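Threonine synthase (Brucella melitensis bv. 1, PDB 4F4F) probably catalyses the pyridoxal 5'-phosphate-dependent conversion of O-phospho-L-homoserine and water to L-threonine and phosphate, the last step of threonine biosynthesis. Local coordinates at residues T140-T145 / L219-V224; A152-F157 / R180-S185; D164-F169 / N189-S194; F169-V174 / S194-F199. One frame throughout, in Å; residues are numbered along the deposited sequence.

Interaction 1. Residues T140-T145 / L219-V224; sequences TIVGAT and LSLSGV
With chi1 at -59°, Thr140 sets its hydroxyl beside its own backbone N and its methyl next to the carbonyl carbon, and each branch finds a partner in 219-224. OG1 donates to Leu219 O at 2.6 Å, lying in the plane of that carbonyl, and is also bonded to Ser466 near the C terminus. CG2 faces the side chain of Leu221, whose CD1 fills the angle between Thr140 and Val142 and lies 3.8 Å from Val142 CG2. On the face that carries Ile141 and Ser222, Ile141 CG2 presses against Val224 CG2 at 3.4 Å, tighter than usual van der Waals contact, the two side chains meeting at about a right angle. The backbones pair as parallel strands: Thr140 N donates to Ser220 O, Ser222 N to Thr140 O, and Val142 N to Ser222 O at 2.8 Å. This adds 221-223 as an outermost strand to the parallel sheet in which 139-144 is also bonded to 163-170. The new strand starts straight after helix 213-219, which ends in a Schellman motif with Ser220 at positive phi (50°). Helix 199-211 covers the Val142 and Leu221 side through Met209 and Phe210. Further along, the strands diverge, and a water bridges the gap, donating to Val142 O at 2.6 Å and accepting from Val224 N at 2.9 Å.

Interaction 2. Residues A152-F157 / R180-S185; sequences AAIEAF and RQMTSS
The carboxylate of Glu155 meets Ser185 through a single oxygen, OE2, which lies 3.7 Å from Ser185 CB without a hydrogen bond. A bend at chi2 (-67°) brings this end of the glutamate round toward the turn that follows helix 176-183. Gln181 contributes its backbone O, 4.1 Å from Ile154 CG2, while its side chain turns to Pro112, where NE2 donates to the backbone O. The body of the contact is aliphatic. Ile154 drives its long branch against Met182, with CD1 3.8 Å from Met182 CB and 3.5 Å from Met182 O, and the two side chains cross at about a right angle. The other branch, CG2, reaches Ser185 CB at 3.9 Å, so the isoleucine straddles the last turn of the helix and the residues beyond it. That end is tied off by Arg180 O, which accepts from the backbone N of Thr183 and Ser184 and from Ser184 OG at 2.7 Å. No hydrogen bond joins the two segments. Both helices pack on one face of the parallel sheet, where Ile154 rests on Ile167 and Val190 and Met182 on Phe169, while helix 117-134 touches helix 148-157 through Ala152, Ala156 and Phe157.

Interaction 3. Residues D164-F169 / N189-S194; sequences DIFILF and NVHALS
Phe166 and His191 form an offset stack, their centroids 4.5 Å apart and their planes only 9° from parallel. Both rings leave neighbouring strands on the same face with CG beside the backbone N (chi1 -56° and -54°), which lays them side by side; His191 CD2 sits over the rim of the phenylalanine. Both ring nitrogens of His191 have partners: ND1 is bonded to Tyr461 OH, and NE2 meets, in the ring plane, a water that donates to Asp164 OD1, which also forms a salt bridge with Arg467. At the other end Phe169 turns one face to Ser194 CA, a CH-pi contact 4.0 Å from the centroid, while Ala192 CB lies in plane at the ring edge. Aliphatic contacts fill in on both faces: Ile165 CG2 meets Val190 CG2 at 3.7 Å, and Leu168 CD1 meets Leu193 CD1 at 4.1 Å. The hydrogen bonds are those of a regular parallel ladder, with Ile165, Ile167 and Phe169 giving their N-H to the carbonyls of Asn189, His191 and Leu193, and His191 and Leu193 giving theirs to Ile165 and Ile167. Helix 455-465 covers the face with the stack; helices 148-157 and 176-183 cover the other. Strand 163-170, helix 176-183 and strand 190-196 make a beta-alpha-beta unit, the building block of the open alpha/beta domains of fold type II pyridoxal-phosphate enzymes.

Interaction 4. Residues F169-V174 / S194-F199; sequences FPNGRV and SIEGNF
Asn171 grips Ser194 with its side-chain amide: ND2 donates to OG at 2.6 Å, nearly straight (170°), with the hydroxyl oxygen in the amide plane. With CG anti to the backbone N (chi1 -177°), the amide reaches across to this hydroxyl, while the backbone N of Asn171 donates to Ile195 O at 2.7 Å. One step back, Ile195 N donates to Phe169 O, the last rung donated by strand 190-196 before the chains part. Pro170 packs CB against Gly197 O at 3.1 Å, and Arg173 NH1 approaches the same carbonyl at the guanidinium edge, 3.6 Å away. Waters complete this layer. One donates to Asn171 OD1 and Glu196 OE1, keeping these two side-by-side groups joined although their oxygens lie 4.1 Å apart; another donates to Asn171 O and Gly197 O. Farther out, a type II turn from Pro170 to Arg173, closed by Arg173 N to Pro170 O at 3.1 Å and carrying Gly172 at positive phi, sets the asparagine and arginine over residues 194-199. There Glu196 is the centre of an inverse gamma turn, and Asn198 is the N-cap of helix 199-211, its OD1 bonded to Asp201 N. These turns lie at the C-terminal ends of two neighbouring strands of the parallel sheet in the alpha/beta domain, where strands hand over to helices; Phe199 lies about 12 Å from the bound pyridoxal phosphate, side chain to ligand.

From the N terminus, strand 139-144 comes first, and its pairing with 219-224 in interaction 1 closes the longest loop, enclosing the other three contacts. Helix 148-157 then supplies the first half of interaction 2, which closes on the end of helix 176-183. Strand 163-170 comes between these two helices in the chain and pairs with strand 190-196 beyond them, so interaction 2 crosses interactions 3 and 4. The latter pair also cross each other and share Phe169 and Ser194, running along the same two strands and out into their turns. Met182 packs on both Thr145 and Phe169, linking the helical layer to the sheet, while backbone bonds of Ile141 to Asp164 and Phe166 join interactions 1 and 3.

Interaction 1. Residues T140-T145 / L219-V224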
loop_
_atom_site.group_PDB
_atom_site.type_symbol
_atom_site.label_atom_id
_atom_site.label_comp_id
_atom_site.label_asym_id
_atom_site.label_seq_id
_atom_site.Cartn_x
_atom_site.Cartn_y
_atom_site.Cartn_z
ATOM N N THR A 140 -10.573 0.248 -17.963
ATOM C CA THR A 140 -9.588 1.262 -18.284
ATOM C C THR A 140 -9.132 1.808 -16.920
ATOM O O THR A 140 -9.898 2.468 -16.223
ATOM C CB THR A 140 -10.211 2.369 -19.163
ATOM O OG1 THR A 140 -10.733 1.791 -20.375
ATOM C CG2 THR A 140 -9.177 3.448 -19.493
ATOM N N ILE A 141 -7.916 1.454 -16.520
ATOM C CA ILE A 141 -7.334 1.910 -15.236
ATOM C C ILE A 141 -6.754 3.291 -15.433
ATOM O O ILE A 141 -5.962 3.501 -16.354
ATOM C CB ILE A 141 -6.210 0.977 -14.734
ATOM C CG1 ILE A 141 -6.679 -0.510 -14.744
ATOM C CG2 ILE A 141 -5.709 1.442 -13.350
ATOM C CD1 ILE A 141 -7.721 -0.848 -13.714
ATOM N N VAL A 142 -7.144 4.240 -14.591
ATOM C CA VAL A 142 -6.646 5.611 -14.744
ATOM C C VAL A 142 -6.160 6.132 -13.389
ATOM O O VAL A 142 -6.839 5.965 -12.397
ATOM C CB VAL A 142 -7.722 6.546 -15.371
ATOM C CG1 VAL A 142 -7.138 7.934 -15.572
ATOM C CG2 VAL A 142 -8.201 6.019 -16.738
ATOM N N GLY A 143 -4.950 6.677 -13.330
ATOM C CA GLY A 143 -4.461 7.314 -12.120
ATOM C C GLY A 143 -3.450 8.407 -12.361
ATOM O O GLY A 143 -2.949 8.575 -13.477
ATOM N N ALA A 144 -3.184 9.179 -11.309
ATOM C CA ALA A 144 -2.189 10.242 -11.330
ATOM C C ALA A 144 -1.119 9.891 -10.314
ATOM O O ALA A 144 -1.422 9.261 -9.294
ATOM C CB ALA A 144 -2.833 11.571 -10.968
ATOM N N THR A 145 0.133 10.241 -10.588
ATOM C CA THR A 145 1.227 9.927 -9.658
ATOM C C THR A 145 2.255 11.045 -9.688
ATOM O O THR A 145 2.380 11.755 -10.695
ATOM C CB THR A 145 1.939 8.621 -10.063
ATOM O OG1 THR A 145 2.944 8.293 -9.085
ATOM C CG2 THR A 145 2.628 8.768 -11.467
ATOM N N LEU A 219 -15.907 3.803 -21.017
ATOM C CA LEU A 219 -14.525 3.318 -20.986
ATOM C C LEU A 219 -14.319 2.311 -19.864
ATOM O O LEU A 219 -13.219 1.826 -19.721
ATOM C CB LEU A 219 -13.521 4.479 -20.817
ATOM C CG LEU A 219 -12.970 5.177 -22.081
ATOM C CD1 LEU A 219 -12.098 4.222 -22.891
ATOM C CD2 LEU A 219 -14.069 5.737 -22.975
ATOM N N SER A 220 -15.366 1.996 -19.088
ATOM C CA SER A 220 -15.252 1.126 -17.906
ATOM C C SER A 220 -14.097 1.577 -16.977
ATOM O O SER A 220 -13.237 0.782 -16.555
ATOM C CB SER A 220 -15.095 -0.334 -18.326
ATOM O OG SER A 220 -16.204 -0.777 -19.098
ATOM N N LEU A 221 -14.080 2.876 -16.670
ATOM C CA LEU A 221 -12.981 3.471 -15.905
ATOM C C LEU A 221 -12.871 2.873 -14.504
ATOM O O LEU A 221 -13.870 2.665 -13.847
ATOM C CB LEU A 221 -13.166 4.978 -15.777
ATOM C CG LEU A 221 -11.987 5.833 -16.193
ATOM C CD1 LEU A 221 -11.816 5.747 -17.712
ATOM C CD2 LEU A 221 -12.223 7.254 -15.716
ATOM N N SER A 222 -11.643 2.616 -14.064
ATOM C CA SER A 222 -11.364 2.160 -12.703
ATOM C C SER A 222 -10.072 2.827 -12.191
ATOM O O SER A 222 -9.174 3.147 -12.984
ATOM C CB SER A 222 -11.241 0.648 -12.672
ATOM O OG SER A 222 -11.217 0.176 -11.343
ATOM N N GLY A 223 -10.019 3.075 -10.881
ATOM C CA GLY A 223 -8.997 3.928 -10.287
ATOM C C GLY A 223 -7.787 3.193 -9.731
ATOM O O GLY A 223 -7.769 1.975 -9.622
ATOM N N VAL A 224 -6.754 3.961 -9.412
ATOM C CA VAL A 224 -5.564 3.447 -8.775
ATOM C C VAL A 224 -5.587 4.095 -7.429
ATOM O O VAL A 224 -5.348 5.293 -7.311
ATOM C CB VAL A 224 -4.275 3.880 -9.507
ATOM C CG1 VAL A 224 -3.041 3.463 -8.721
ATOM C CG2 VAL A 224 -4.237 3.276 -10.893
HETATM O O HOH W 1 -7.199 6.785 -9.904
HETATM O O HOH W 2 -3.090 6.892 -7.355
#

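Interaction 2. Residues A152-F157 / R180-S185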
loop_
_atom_site.group_PDB
_atom_site.type_symbol
_atom_site.label_atom_id
_atom_site.label_comp_id
_atom_site.label_asym_id
_atom_site.label_seq_id
_atom_site.Cartn_x
_atom_site.Cartn_y
_atom_site.Cartn_z
ATOM N N ALA A 152 4.617 1.277 -9.842
ATOM C CA ALA A 152 4.083 0.055 -9.266
ATOM C C ALA A 152 2.854 -0.388 -10.005
ATOM O O ALA A 152 2.700 -1.551 -10.293
ATOM C CB ALA A 152 3.766 0.264 -7.794
ATOM N N ALA A 153 1.989 0.555 -10.344
ATOM C CA ALA A 153 0.741 0.230 -11.051
ATOM C C ALA A 153 1.025 -0.291 -12.469
ATOM O O ALA A 153 0.438 -1.296 -12.902
ATOM C CB ALA A 153 -0.203 1.456 -11.120
ATOM N N ILE A 154 1.900 0.403 -13.187
ATOM C CA ILE A 154 2.236 0.033 -14.559
ATOM C C ILE A 154 2.942 -1.315 -14.660
ATOM O O ILE A 154 2.662 -2.122 -15.568
ATOM C CB ILE A 154 3.057 1.146 -15.200
ATOM C CG1 ILE A 154 2.108 2.218 -15.735
ATOM C CG2 ILE A 154 3.970 0.619 -16.310
ATOM C CD1 ILE A 154 2.821 3.516 -16.070
ATOM N N GLU A 155 3.826 -1.600 -13.711
ATOM C CA GLU A 155 4.459 -2.916 -13.671
ATOM C C GLU A 155 3.524 -4.065 -13.297
ATOM O O GLU A 155 3.812 -5.218 -13.624
ATOM C CB GLU A 155 5.697 -2.926 -12.760
ATOM C CG GLU A 155 6.931 -2.381 -13.447
ATOM C CD GLU A 155 7.430 -3.278 -14.589
ATOM O OE1 GLU A 155 7.459 -4.510 -14.466
ATOM O OE2 GLU A 155 7.808 -2.745 -15.616
ATOM N N ALA A 156 2.430 -3.758 -12.601
ATOM C CA ALA A 156 1.432 -4.760 -12.225
ATOM C C ALA A 156 0.421 -5.003 -13.353
ATOM O O ALA A 156 0.095 -6.142 -13.660
ATOM C CB ALA A 156 0.705 -4.330 -10.953
ATOM N N PHE A 157 -0.023 -3.920 -14.009
ATOM C CA PHE A 157 -1.098 -4.017 -15.019
ATOM C C PHE A 157 -0.581 -4.191 -16.437
ATOM O O PHE A 157 -1.321 -4.646 -17.300
ATOM C CB PHE A 157 -2.035 -2.818 -14.949
ATOM C CG PHE A 157 -3.004 -2.887 -13.806
ATOM C CD1 PHE A 157 -4.177 -3.602 -13.928
ATOM C CD2 PHE A 157 -2.749 -2.221 -12.616
ATOM C CE1 PHE A 157 -5.094 -3.660 -12.899
ATOM C CE2 PHE A 157 -3.672 -2.263 -11.584
ATOM C CZ PHE A 157 -4.846 -2.974 -11.727
ATOM N N ARG A 180 11.466 6.405 -15.561
ATOM C CA ARG A 180 11.853 5.300 -16.421
ATOM C C ARG A 180 11.036 4.050 -16.121
ATOM O O ARG A 180 10.662 3.340 -17.032
ATOM C CB ARG A 180 13.334 5.021 -16.299
ATOM C CG ARG A 180 14.174 6.130 -16.891
ATOM C CD ARG A 180 15.599 5.689 -17.129
ATOM N NE ARG A 180 15.910 5.652 -18.559
ATOM C CZ ARG A 180 16.325 6.699 -19.275
ATOM N NH1 ARG A 180 16.566 6.563 -20.576
ATOM N NH2 ARG A 180 16.501 7.895 -18.714
ATOM N N GLN A 181 10.728 3.802 -14.847
ATOM C CA GLN A 181 9.889 2.657 -14.504
ATOM C C GLN A 181 8.471 2.770 -15.064
ATOM O O GLN A 181 7.833 1.758 -15.367
ATOM C CB GLN A 181 9.893 2.411 -12.982
ATOM C CG GLN A 181 11.272 1.927 -12.516
ATOM C CD GLN A 181 11.254 0.892 -11.400
ATOM O OE1 GLN A 181 11.117 1.258 -10.225
ATOM N NE2 GLN A 181 11.492 -0.403 -11.750
ATOM N N MET A 182 7.964 3.987 -15.221
ATOM C CA MET A 182 6.648 4.140 -15.824
ATOM C C MET A 182 6.675 4.019 -17.339
ATOM O O MET A 182 5.708 3.536 -17.961
ATOM C CB MET A 182 6.031 5.501 -15.448
ATOM C CG MET A 182 5.604 5.584 -13.999
ATOM S SD MET A 182 4.575 7.053 -13.799
ATOM C CE MET A 182 5.877 8.270 -13.643
ATOM N N THR A 183 7.774 4.463 -17.954
ATOM C CA THR A 183 7.758 4.730 -19.389
ATOM C C THR A 183 8.548 3.729 -20.223
ATOM O O THR A 183 8.496 3.794 -21.427
ATOM C CB THR A 183 8.318 6.131 -19.662
ATOM O OG1 THR A 183 9.733 6.130 -19.398
ATOM C CG2 THR A 183 7.584 7.183 -18.792
ATOM N N SER A 184 9.284 2.811 -19.592
ATOM C CA SER A 184 10.111 1.844 -20.323
ATOM C C SER A 184 9.702 0.382 -20.100
ATOM O O SER A 184 10.513 -0.528 -20.275
ATOM C CB SER A 184 11.580 2.019 -19.954
ATOM O OG SER A 184 11.858 1.496 -18.657
ATOM N N SER A 185 8.435 0.156 -19.765
ATOM C CA SER A 185 7.958 -1.185 -19.389
ATOM C C SER A 185 7.785 -2.046 -20.610
ATOM O O SER A 185 7.703 -3.281 -20.518
ATOM C CB SER A 185 6.611 -1.077 -18.706
ATOM O OG SER A 185 5.594 -0.867 -19.661
#

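Interaction 3. Residues D164-F169 / N189-S194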
loop_
_atom_site.group_PDB
_atom_site.type_symbol
_atom_site.label_atom_id
_atom_site.label_comp_id
_atom_site.label_asym_id
_atom_site.label_seq_id
_atom_site.Cartn_x
_atom_site.Cartn_y
_atom_site.Cartn_z
ATOM N N ASP A 164 -6.328 -1.762 -19.736
ATOM C CA ASP A 164 -5.386 -0.797 -20.318
ATOM C C ASP A 164 -5.199 0.227 -19.190
ATOM O O ASP A 164 -6.174 0.602 -18.497
ATOM C CB ASP A 164 -5.960 -0.136 -21.575
ATOM C CG ASP A 164 -6.199 -1.144 -22.698
ATOM O OD1 ASP A 164 -5.216 -1.634 -23.265
ATOM O OD2 ASP A 164 -7.369 -1.488 -22.988
ATOM N N ILE A 165 -3.966 0.645 -18.988
ATOM C CA ILE A 165 -3.652 1.547 -17.908
ATOM C C ILE A 165 -3.061 2.856 -18.418
ATOM O O ILE A 165 -2.202 2.862 -19.321
ATOM C CB ILE A 165 -2.750 0.852 -16.859
ATOM C CG1 ILE A 165 -2.487 1.783 -15.655
ATOM C CG2 ILE A 165 -1.475 0.394 -17.528
ATOM C CD1 ILE A 165 -2.045 1.141 -14.350
ATOM N N PHE A 166 -3.582 3.955 -17.871
ATOM C CA PHE A 166 -3.156 5.296 -18.198
ATOM C C PHE A 166 -2.764 5.988 -16.884
ATOM O O PHE A 166 -3.580 6.117 -15.968
ATOM C CB PHE A 166 -4.294 6.089 -18.889
ATOM C CG PHE A 166 -4.835 5.413 -20.120
ATOM C CD1 PHE A 166 -5.627 4.281 -20.004
ATOM C CD2 PHE A 166 -4.521 5.875 -21.384
ATOM C CE1 PHE A 166 -6.096 3.634 -21.147
ATOM C CE2 PHE A 166 -4.988 5.242 -22.514
ATOM C CZ PHE A 166 -5.790 4.126 -22.406
ATOM N N ILE A 167 -1.501 6.389 -16.799
ATOM C CA ILE A 167 -0.990 7.107 -15.646
ATOM C C ILE A 167 -0.530 8.484 -16.098
ATOM O O ILE A 167 0.305 8.620 -17.033
ATOM C CB ILE A 167 0.180 6.371 -15.015
ATOM C CG1 ILE A 167 -0.253 4.993 -14.453
ATOM C CG2 ILE A 167 0.831 7.276 -13.954
ATOM C CD1 ILE A 167 -1.276 5.017 -13.320
ATOM N N LEU A 168 -1.081 9.493 -15.440
ATOM C CA LEU A 168 -0.724 10.859 -15.679
ATOM C C LEU A 168 0.309 11.285 -14.618
ATOM O O LEU A 168 0.107 11.061 -13.404
ATOM C CB LEU A 168 -1.986 11.738 -15.567
ATOM C CG LEU A 168 -3.122 11.627 -16.595
ATOM C CD1 LEU A 168 -3.787 10.259 -16.627
ATOM C CD2 LEU A 168 -4.156 12.704 -16.373
ATOM N N PHE A 169 1.389 11.904 -15.079
ATOM C CA PHE A 169 2.433 12.436 -14.213
ATOM C C PHE A 169 2.932 13.773 -14.748
ATOM O O PHE A 169 2.775 14.059 -15.940
ATOM C CB PHE A 169 3.579 11.442 -14.096
ATOM C CG PHE A 169 4.293 11.147 -15.384
ATOM C CD1 PHE A 169 5.386 11.899 -15.761
ATOM C CD2 PHE A 169 3.919 10.068 -16.172
ATOM C CE1 PHE A 169 6.061 11.621 -16.919
ATOM C CE2 PHE A 169 4.583 9.808 -17.372
ATOM C CZ PHE A 169 5.650 10.579 -17.732
ATOM N N ASN A 189 -0.328 -2.273 -23.507
ATOM C CA ASN A 189 -1.525 -1.786 -22.824
ATOM C C ASN A 189 -1.253 -0.741 -21.762
ATOM O O ASN A 189 -2.136 -0.469 -20.942
ATOM C CB ASN A 189 -2.317 -2.953 -22.200
ATOM C CG ASN A 189 -1.637 -3.536 -20.977
ATOM O OD1 ASN A 189 -0.409 -3.691 -20.974
ATOM N ND2 ASN A 189 -2.428 -3.846 -19.912
ATOM N N VAL A 190 -0.042 -0.193 -21.777
ATOM C CA VAL A 190 0.416 0.811 -20.852
ATOM C C VAL A 190 0.577 2.132 -21.605
ATOM O O VAL A 190 1.154 2.161 -22.698
ATOM C CB VAL A 190 1.759 0.436 -20.208
ATOM C CG1 VAL A 190 2.352 1.666 -19.485
ATOM C CG2 VAL A 190 1.576 -0.740 -19.253
ATOM N N HIS A 191 0.046 3.192 -21.009
ATOM C CA HIS A 191 0.094 4.550 -21.562
ATOM C C HIS A 191 0.528 5.544 -20.529
ATOM O O HIS A 191 -0.197 5.847 -19.604
ATOM C CB HIS A 191 -1.266 4.906 -22.152
ATOM C CG HIS A 191 -1.752 3.883 -23.157
ATOM N ND1 HIS A 191 -1.522 3.993 -24.472
ATOM C CD2 HIS A 191 -2.443 2.692 -22.975
ATOM C CE1 HIS A 191 -2.040 2.924 -25.109
ATOM N NE2 HIS A 191 -2.602 2.125 -24.188
ATOM N N ALA A 192 1.741 6.046 -20.685
ATOM C CA ALA A 192 2.303 7.002 -19.732
ATOM C C ALA A 192 2.066 8.371 -20.338
ATOM O O ALA A 192 2.540 8.644 -21.428
ATOM C CB ALA A 192 3.805 6.736 -19.533
ATOM N N LEU A 193 1.345 9.217 -19.608
ATOM C CA LEU A 193 0.916 10.505 -20.076
ATOM C C LEU A 193 1.619 11.565 -19.249
ATOM O O LEU A 193 1.338 11.698 -18.075
ATOM C CB LEU A 193 -0.626 10.638 -19.924
ATOM C CG LEU A 193 -1.488 9.642 -20.706
ATOM C CD1 LEU A 193 -2.980 9.934 -20.605
ATOM C CD2 LEU A 193 -1.040 9.580 -22.170
ATOM N N SER A 194 2.543 12.284 -19.878
ATOM C CA SER A 194 3.340 13.327 -19.262
ATOM C C SER A 194 2.584 14.640 -19.477
ATOM O O SER A 194 2.631 15.237 -20.561
ATOM C CB SER A 194 4.736 13.325 -19.917
ATOM O OG SER A 194 5.643 14.256 -19.348
HETATM O O HOH W 3 -4.155 -0.034 -25.090
#

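Interaction 4. Residues F169-V174 / S194-F199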
loop_
_atom_site.group_PDB
_atom_site.type_symbol
_atom_site.label_atom_id
_atom_site.label_comp_id
_atom_site.label_asym_id
_atom_site.label_seq_id
_atom_site.Cartn_x
_atom_site.Cartn_y
_atom_site.Cartn_z
ATOM N N PHE A 169 1.389 11.904 -15.079
ATOM C CA PHE A 169 2.433 12.436 -14.213
ATOM C C PHE A 169 2.932 13.773 -14.748
ATOM O O PHE A 169 2.775 14.059 -15.940
ATOM C CB PHE A 169 3.579 11.442 -14.096
ATOM C CG PHE A 169 4.293 11.147 -15.384
ATOM C CD1 PHE A 169 5.386 11.899 -15.761
ATOM C CD2 PHE A 169 3.919 10.068 -16.172
ATOM C CE1 PHE A 169 6.061 11.621 -16.919
ATOM C CE2 PHE A 169 4.583 9.808 -17.372
ATOM C CZ PHE A 169 5.650 10.579 -17.732
ATOM N N PRO A 170 3.509 14.602 -13.876
ATOM C CA PRO A 170 3.845 15.959 -14.317
ATOM C C PRO A 170 5.103 15.982 -15.165
ATOM O O PRO A 170 6.154 15.469 -14.753
ATOM C CB PRO A 170 4.038 16.719 -13.017
ATOM C CG PRO A 170 4.362 15.670 -12.001
ATOM C CD PRO A 170 3.596 14.456 -12.415
ATOM N N ASN A 171 5.001 16.601 -16.336
ATOM C CA ASN A 171 6.088 16.671 -17.273
ATOM C C ASN A 171 7.320 17.317 -16.629
ATOM O O ASN A 171 7.228 18.368 -16.010
ATOM C CB ASN A 171 5.641 17.445 -18.525
ATOM C CG ASN A 171 6.708 17.506 -19.577
ATOM O OD1 ASN A 171 7.325 18.550 -19.817
ATOM N ND2 ASN A 171 6.935 16.392 -20.214
ATOM N N GLY A 172 8.453 16.642 -16.741
ATOM C CA GLY A 172 9.722 17.157 -16.262
ATOM C C GLY A 172 9.899 17.205 -14.760
ATOM O O GLY A 172 10.953 17.649 -14.284
ATOM N N ARG A 173 8.903 16.742 -14.014
ATOM C CA ARG A 173 8.911 16.874 -12.572
ATOM C C ARG A 173 8.987 15.527 -11.811
ATOM O O ARG A 173 8.939 15.513 -10.595
ATOM C CB ARG A 173 7.718 17.723 -12.122
ATOM C CG ARG A 173 8.052 19.196 -12.038
ATOM C CD ARG A 173 7.041 19.953 -11.177
ATOM N NE ARG A 173 5.969 20.397 -12.051
ATOM C CZ ARG A 173 5.970 21.546 -12.729
ATOM N NH1 ARG A 173 4.958 21.844 -13.543
ATOM N NH2 ARG A 173 6.975 22.401 -12.609
ATOM N N VAL A 174 9.155 14.421 -12.525
ATOM C CA VAL A 174 9.366 13.114 -11.906
ATOM C C VAL A 174 10.874 12.788 -11.898
ATOM O O VAL A 174 11.602 13.098 -12.851
ATOM C CB VAL A 174 8.553 12.021 -12.643
ATOM C CG1 VAL A 174 8.746 10.635 -12.015
ATOM C CG2 VAL A 174 7.068 12.421 -12.622
ATOM N N SER A 194 2.543 12.284 -19.878
ATOM C CA SER A 194 3.340 13.327 -19.262
ATOM C C SER A 194 2.584 14.640 -19.477
ATOM O O SER A 194 2.631 15.237 -20.561
ATOM C CB SER A 194 4.736 13.325 -19.917
ATOM O OG SER A 194 5.643 14.256 -19.348
ATOM N N ILE A 195 1.881 15.084 -18.437
ATOM C CA ILE A 195 1.014 16.267 -18.509
ATOM C C ILE A 195 1.853 17.540 -18.331
ATOM O O ILE A 195 2.692 17.625 -17.421
ATOM C CB ILE A 195 -0.103 16.186 -17.428
ATOM C CG1 ILE A 195 -0.863 14.838 -17.541
ATOM C CG2 ILE A 195 -1.039 17.423 -17.484
ATOM C CD1 ILE A 195 -1.475 14.578 -18.916
ATOM N N GLU A 196 1.623 18.535 -19.183
ATOM C CA GLU A 196 2.258 19.847 -19.052
ATOM C C GLU A 196 1.499 20.608 -17.955
ATOM O O GLU A 196 0.663 21.479 -18.219
ATOM C CB GLU A 196 2.335 20.570 -20.416
ATOM C CG GLU A 196 3.037 19.700 -21.482
ATOM C CD GLU A 196 3.870 20.438 -22.518
ATOM O OE1 GLU A 196 4.952 20.906 -22.147
ATOM O OE2 GLU A 196 3.463 20.577 -23.716
ATOM N N GLY A 197 1.799 20.197 -16.721
ATOM C CA GLY A 197 1.205 20.719 -15.487
ATOM C C GLY A 197 1.833 19.989 -14.295
ATOM O O GLY A 197 2.724 19.144 -14.467
ATOM N N ASN A 198 1.411 20.344 -13.079
ATOM C CA ASN A 198 2.011 19.786 -11.883
ATOM C C ASN A 198 1.192 18.597 -11.400
ATOM O O ASN A 198 0.217 18.193 -12.048
ATOM C CB ASN A 198 2.181 20.865 -10.788
ATOM C CG ASN A 198 0.890 21.539 -10.427
ATOM O OD1 ASN A 198 -0.186 20.943 -10.492
ATOM N ND2 ASN A 198 0.982 22.789 -10.033
ATOM N N PHE A 199 1.623 17.981 -10.308
ATOM C CA PHE A 199 0.947 16.797 -9.765
ATOM C C PHE A 199 -0.505 17.088 -9.427
ATOM O O PHE A 199 -1.394 16.287 -9.709
ATOM C CB PHE A 199 1.671 16.260 -8.526
ATOM C CG PHE A 199 0.967 15.088 -7.873
ATOM C CD1 PHE A 199 0.617 13.978 -8.615
ATOM C CD2 PHE A 199 0.672 15.099 -6.522
ATOM C CE1 PHE A 199 -0.015 12.899 -8.040
ATOM C CE2 PHE A 199 0.035 14.013 -5.917
ATOM C CZ PHE A 199 -0.319 12.920 -6.678
HETATM O O HOH W 4 6.322 21.103 -19.914
HETATM O O HOH W 5 5.171 19.986 -15.682
HETATM O O HOH W 6 8.412 14.007 -18.378
#